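Local coordinates for mandelate racemase / muconate lactonizing enzyme, C-terminal domain protein (Labrenzia alexandrii, PDB 4E5T) that binds magnesium and probably abstracts a proton alpha to a substrate carboxylate, as enolase-superfamily relatives do, its own substrate being unsettled, at residues W238-A252 and R276-M288. Residues are numbered along the deposited sequence; the frame is centred on the assembly and turned at random.
Sequences WFEEPIPPEKPEDMA and RVLETGAASILQM. With MG (magnesium ion), chain I.
Arg276 lays its aliphatic stem against the ring of Pro248, CD coming 3.7 Å from Pro248 CG. Its CG stands anti to the backbone N (chi1 177°) and the chain stays extended to CD before bending, which carries the guanidinium past the proline to a second subunit, where NE makes a salt bridge with that subunit's Glu249 and NH2 a hydrogen bond to its Glu246 O. Thr280 turns its hydroxyl back into its own helix, OG1 donating to Arg276 O at 2.8 Å, and sets its methyl CG2 against CG of Glu249 of the same chain. Gly281, with positive phi, ends the helix in a Schellman motif, and its O takes a CA-H...O contact from Ala252 CA (3.5 Å). The next residue, Ala282, touches both Pro248 CB and Met251 CB with its methyl, the latter at 3.8 Å. Farther on, Ile285 applies CD1 to Trp238 CE3 at 3.6 Å. Gln287 brings NE2 over one indole face toward its rim, 3.4 Å from Trp238 CZ2, the amide standing nearly upright on the ring (83°), while its OE1 lies beside Glu240 CG. Glu240 binds the magnesium ion together with Glu266, and its other oxygen pairs with Lys171. Replacing Trp238 by an alanine would probably open a gap beside Ile285 CD1 and leave the Gln287 amide freer to turn next to Glu240. In the TIM-like barrel, strand 262-264 runs parallel between strands 238-240 and 285-286, Trp238 and Gln287 both also resting on its Ala263, while segments 248-252 and 276-280 of the outer helices cross at -36°, their axes 8.9 Å apart.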
loop_
_atom_site.group_PDB
_atom_site.type_symbol
_atom_site.label_atom_id
_atom_site.label_comp_id
_atom_site.label_asym_id
_atom_site.label_seq_id
_atom_site.Cartn_x
_atom_site.Cartn_y
_atom_site.Cartn_z
ATOM N N TRP A 238 19.091 18.737 -11.871
ATOM C CA TRP A 238 18.152 18.599 -10.756
ATOM C C TRP A 238 17.264 19.793 -10.496
ATOM O O TRP A 238 17.558 20.937 -10.877
ATOM C CB TRP A 238 18.836 18.226 -9.432
ATOM C CG TRP A 238 19.585 19.348 -8.730
ATOM C CD1 TRP A 238 19.095 20.572 -8.340
ATOM C CD2 TRP A 238 20.951 19.318 -8.308
ATOM N NE1 TRP A 238 20.081 21.303 -7.726
ATOM C CE2 TRP A 238 21.228 20.555 -7.693
ATOM C CE3 TRP A 238 21.967 18.367 -8.394
ATOM C CZ2 TRP A 238 22.471 20.857 -7.170
ATOM C CZ3 TRP A 238 23.195 18.669 -7.873
ATOM C CH2 TRP A 238 23.439 19.901 -7.266
ATOM N N PHE A 239 16.201 19.471 -9.770
ATOM C CA PHE A 239 15.244 20.389 -9.194
ATOM C C PHE A 239 15.559 20.365 -7.693
ATOM O O PHE A 239 15.310 19.355 -7.022
ATOM C CB PHE A 239 13.862 19.802 -9.446
ATOM C CG PHE A 239 12.732 20.776 -9.341
ATOM C CD1 PHE A 239 12.935 22.075 -8.913
ATOM C CD2 PHE A 239 11.445 20.376 -9.678
ATOM C CE1 PHE A 239 11.870 22.961 -8.825
ATOM C CE2 PHE A 239 10.385 21.248 -9.573
ATOM C CZ PHE A 239 10.599 22.543 -9.154
ATOM N N GLU A 240 16.143 21.448 -7.178
ATOM C CA GLU A 240 16.499 21.537 -5.757
ATOM C C GLU A 240 15.329 22.022 -4.900
ATOM O O GLU A 240 14.754 23.064 -5.185
ATOM C CB GLU A 240 17.708 22.462 -5.555
ATOM C CG GLU A 240 18.211 22.576 -4.120
ATOM C CD GLU A 240 19.383 23.549 -3.997
ATOM O OE1 GLU A 240 20.322 23.425 -4.814
ATOM O OE2 GLU A 240 19.364 24.443 -3.106
ATOM N N GLU A 241 14.995 21.249 -3.862
ATOM C CA GLU A 241 14.022 21.635 -2.847
ATOM C C GLU A 241 12.817 22.287 -3.464
ATOM O O GLU A 241 12.630 23.487 -3.296
ATOM C CB GLU A 241 14.628 22.649 -1.882
ATOM C CG GLU A 241 15.462 22.079 -0.767
ATOM C CD GLU A 241 15.808 23.132 0.269
ATOM O OE1 GLU A 241 16.108 24.281 -0.135
ATOM O OE2 GLU A 241 15.786 22.812 1.481
ATOM N N PRO A 242 12.013 21.521 -4.206
ATOM C CA PRO A 242 10.890 22.151 -4.897
ATOM C C PRO A 242 9.791 22.531 -3.919
ATOM O O PRO A 242 8.964 23.379 -4.227
ATOM C CB PRO A 242 10.409 21.045 -5.839
ATOM C CG PRO A 242 10.764 19.796 -5.133
ATOM C CD PRO A 242 12.073 20.074 -4.453
ATOM N N ILE A 243 9.777 21.895 -2.755
ATOM C CA ILE A 243 8.750 22.144 -1.743
ATOM C C ILE A 243 9.389 22.139 -0.352
ATOM O O ILE A 243 10.564 21.776 -0.203
ATOM C CB ILE A 243 7.587 21.100 -1.795
ATOM C CG1 ILE A 243 7.983 19.798 -1.080
ATOM C CG2 ILE A 243 7.092 20.879 -3.239
ATOM C CD1 ILE A 243 6.847 18.826 -0.887
ATOM N N PRO A 244 8.630 22.559 0.673
ATOM C CA PRO A 244 9.209 22.649 2.020
ATOM C C PRO A 244 9.649 21.316 2.666
ATOM O O PRO A 244 9.184 20.222 2.308
ATOM C CB PRO A 244 8.094 23.325 2.824
ATOM C CG PRO A 244 7.396 24.142 1.828
ATOM C CD PRO A 244 7.367 23.309 0.586
ATOM N N PRO A 245 10.559 21.417 3.635
ATOM C CA PRO A 245 11.245 20.263 4.214
ATOM C C PRO A 245 10.397 19.320 5.071
ATOM O O PRO A 245 10.778 18.156 5.144
ATOM C CB PRO A 245 12.327 20.916 5.087
ATOM C CG PRO A 245 12.470 22.307 4.575
ATOM C CD PRO A 245 11.115 22.687 4.133
ATOM N N GLU A 246 9.301 19.789 5.681
ATOM C CA GLU A 246 8.532 19.015 6.695
ATOM C C GLU A 246 7.950 17.639 6.308
ATOM O O GLU A 246 7.924 16.729 7.151
ATOM C CB GLU A 246 7.390 19.853 7.262
ATOM C CG GLU A 246 7.818 21.146 7.869
ATOM C CD GLU A 246 7.520 22.326 6.981
ATOM O OE1 GLU A 246 7.320 22.110 5.773
ATOM O OE2 GLU A 246 7.470 23.464 7.498
ATOM N N LYS A 247 7.448 17.506 5.073
ATOM C CA LYS A 247 6.870 16.244 4.593
ATOM C C LYS A 247 7.588 15.687 3.359
ATOM O O LYS A 247 7.219 16.024 2.246
ATOM C CB LYS A 247 5.371 16.404 4.244
ATOM C CG LYS A 247 4.379 16.633 5.411
ATOM C CD LYS A 247 4.490 15.588 6.521
ATOM C CE LYS A 247 3.307 15.647 7.477
ATOM N NZ LYS A 247 2.023 15.267 6.791
ATOM N N PRO A 248 8.604 14.824 3.548
ATOM C CA PRO A 248 9.203 14.163 2.379
ATOM C C PRO A 248 8.197 13.342 1.564
ATOM O O PRO A 248 8.395 13.191 0.354
ATOM C CB PRO A 248 10.271 13.246 2.994
ATOM C CG PRO A 248 10.651 13.905 4.256
ATOM C CD PRO A 248 9.397 14.599 4.769
ATOM N N GLU A 249 7.145 12.825 2.202
ATOM C CA GLU A 249 6.133 12.032 1.494
ATOM C C GLU A 249 5.549 12.809 0.314
ATOM O O GLU A 249 5.285 12.246 -0.748
ATOM C CB GLU A 249 4.999 11.594 2.437
ATOM C CG GLU A 249 5.341 10.477 3.409
ATOM C CD GLU A 249 5.882 10.999 4.734
ATOM O OE1 GLU A 249 6.184 12.215 4.814
ATOM O OE2 GLU A 249 6.005 10.192 5.692
ATOM N N ASP A 250 5.361 14.110 0.521
ATOM C CA ASP A 250 4.799 14.991 -0.488
ATOM C C ASP A 250 5.806 15.291 -1.567
ATOM O O ASP A 250 5.448 15.504 -2.710
ATOM C CB ASP A 250 4.360 16.315 0.132
ATOM C CG ASP A 250 3.054 16.208 0.889
ATOM O OD1 ASP A 250 2.254 15.287 0.609
ATOM O OD2 ASP A 250 2.835 17.067 1.766
ATOM N N MET A 251 7.074 15.347 -1.200
ATOM C CA MET A 251 8.089 15.713 -2.168
ATOM C C MET A 251 8.167 14.570 -3.156
ATOM O O MET A 251 8.418 14.783 -4.347
ATOM C CB MET A 251 9.439 15.958 -1.491
ATOM C CG MET A 251 10.507 16.573 -2.402
ATOM S SD MET A 251 12.038 17.085 -1.552
ATOM C CE MET A 251 11.713 18.811 -1.185
ATOM N N ALA A 252 7.909 13.361 -2.660
ATOM C CA ALA A 252 8.044 12.176 -3.482
ATOM C C ALA A 252 7.027 12.180 -4.634
ATOM O O ALA A 252 7.237 11.550 -5.674
ATOM C CB ALA A 252 7.915 10.956 -2.647
ATOM N N ARG A 276 14.104 8.924 5.886
ATOM C CA ARG A 276 12.776 9.140 5.325
ATOM C C ARG A 276 12.793 9.653 3.870
ATOM O O ARG A 276 11.998 9.191 3.036
ATOM C CB ARG A 276 11.946 10.067 6.223
ATOM C CG ARG A 276 10.563 10.389 5.667
ATOM C CD ARG A 276 9.725 11.209 6.641
ATOM N NE ARG A 276 9.497 10.481 7.878
ATOM C CZ ARG A 276 10.124 10.731 9.020
ATOM N NH1 ARG A 276 11.004 11.719 9.090
ATOM N NH2 ARG A 276 9.857 9.996 10.095
ATOM N N VAL A 277 13.681 10.606 3.574
ATOM C CA VAL A 277 13.834 11.120 2.214
ATOM C C VAL A 277 14.107 9.956 1.267
ATOM O O VAL A 277 13.408 9.765 0.277
ATOM C CB VAL A 277 15.018 12.136 2.083
ATOM C CG1 VAL A 277 15.424 12.290 0.633
ATOM C CG2 VAL A 277 14.672 13.491 2.675
ATOM N N LEU A 278 15.120 9.165 1.597
ATOM C CA LEU A 278 15.518 8.052 0.753
ATOM C C LEU A 278 14.390 7.060 0.547
ATOM O O LEU A 278 14.063 6.724 -0.586
ATOM C CB LEU A 278 16.735 7.355 1.343
ATOM C CG LEU A 278 17.956 8.258 1.266
ATOM C CD1 LEU A 278 19.168 7.605 1.939
ATOM C CD2 LEU A 278 18.216 8.622 -0.192
ATOM N N GLU A 279 13.786 6.612 1.641
ATOM C CA GLU A 279 12.795 5.552 1.564
ATOM C C GLU A 279 11.505 5.973 0.865
ATOM O O GLU A 279 10.918 5.180 0.105
ATOM C CB GLU A 279 12.537 4.957 2.936
ATOM C CG GLU A 279 13.625 3.992 3.329
ATOM C CD GLU A 279 13.727 3.780 4.817
ATOM O OE1 GLU A 279 12.843 4.274 5.557
ATOM O OE2 GLU A 279 14.707 3.126 5.233
ATOM N N THR A 280 11.083 7.216 1.088
ATOM C CA THR A 280 9.868 7.696 0.446
ATOM C C THR A 280 10.130 7.993 -1.003
ATOM O O THR A 280 9.190 8.151 -1.770
ATOM C CB THR A 280 9.300 8.981 1.085
ATOM O OG1 THR A 280 10.268 10.022 0.985
ATOM C CG2 THR A 280 8.938 8.767 2.547
ATOM N N GLY A 281 11.405 8.075 -1.376
ATOM C CA GLY A 281 11.785 8.496 -2.715
ATOM C C GLY A 281 11.526 9.978 -2.938
ATOM O O GLY A 281 11.036 10.373 -3.991
ATOM N N ALA A 282 11.841 10.804 -1.943
ATOM C CA ALA A 282 11.663 12.258 -2.051
ATOM C C ALA A 282 12.774 12.930 -2.856
ATOM O O ALA A 282 12.559 13.966 -3.461
ATOM C CB ALA A 282 11.571 12.884 -0.682
ATOM N N ALA A 283 13.965 12.343 -2.850
ATOM C CA ALA A 283 15.057 12.846 -3.660
ATOM C C ALA A 283 15.997 11.710 -4.030
ATOM O O ALA A 283 16.051 10.703 -3.332
ATOM C CB ALA A 283 15.798 13.919 -2.925
ATOM N N SER A 284 16.701 11.872 -5.153
ATOM C CA SER A 284 17.750 10.952 -5.590
ATOM C C SER A 284 19.132 11.594 -5.435
ATOM O O SER A 284 20.159 10.932 -5.614
ATOM C CB SER A 284 17.538 10.520 -7.046
ATOM O OG SER A 284 17.351 11.630 -7.907
ATOM N N ILE A 285 19.144 12.887 -5.119
ATOM C CA ILE A 285 20.372 13.612 -4.828
ATOM C C ILE A 285 20.271 14.278 -3.455
ATOM O O ILE A 285 19.421 15.170 -3.248
ATOM C CB ILE A 285 20.656 14.676 -5.899
ATOM C CG1 ILE A 285 20.916 14.021 -7.252
ATOM C CG2 ILE A 285 21.849 15.515 -5.520
ATOM C CD1 ILE A 285 20.767 14.976 -8.409
ATOM N N LEU A 286 21.127 13.837 -2.523
ATOM C CA LEU A 286 21.158 14.374 -1.160
ATOM C C LEU A 286 22.117 15.529 -1.072
ATOM O O LEU A 286 23.233 15.446 -1.585
ATOM C CB LEU A 286 21.638 13.328 -0.176
ATOM C CG LEU A 286 20.816 12.059 -0.132
ATOM C CD1 LEU A 286 21.039 11.324 1.205
ATOM C CD2 LEU A 286 19.351 12.414 -0.366
ATOM N N GLN A 287 21.700 16.592 -0.393
ATOM C CA GLN A 287 22.548 17.764 -0.222
ATOM C C GLN A 287 22.816 18.132 1.239
ATOM O O GLN A 287 22.435 19.221 1.689
ATOM C CB GLN A 287 21.908 18.947 -0.912
ATOM C CG GLN A 287 21.306 18.601 -2.218
ATOM C CD GLN A 287 20.779 19.824 -2.909
ATOM O OE1 GLN A 287 20.016 20.602 -2.332
ATOM N NE2 GLN A 287 21.188 20.013 -4.147
ATOM N N MET A 288 23.473 17.245 1.981
ATOM C CA MET A 288 23.817 17.574 3.358
ATOM C C MET A 288 24.714 18.793 3.373
ATOM O O MET A 288 25.622 18.915 2.543
ATOM C CB MET A 288 24.582 16.443 4.040
ATOM C CG MET A 288 23.991 15.081 3.870
ATOM S SD MET A 288 24.962 14.092 2.741
ATOM C CE MET A 288 26.113 15.311 2.122
HETATM MG MG MG I . 20.216 26.228 -2.070
#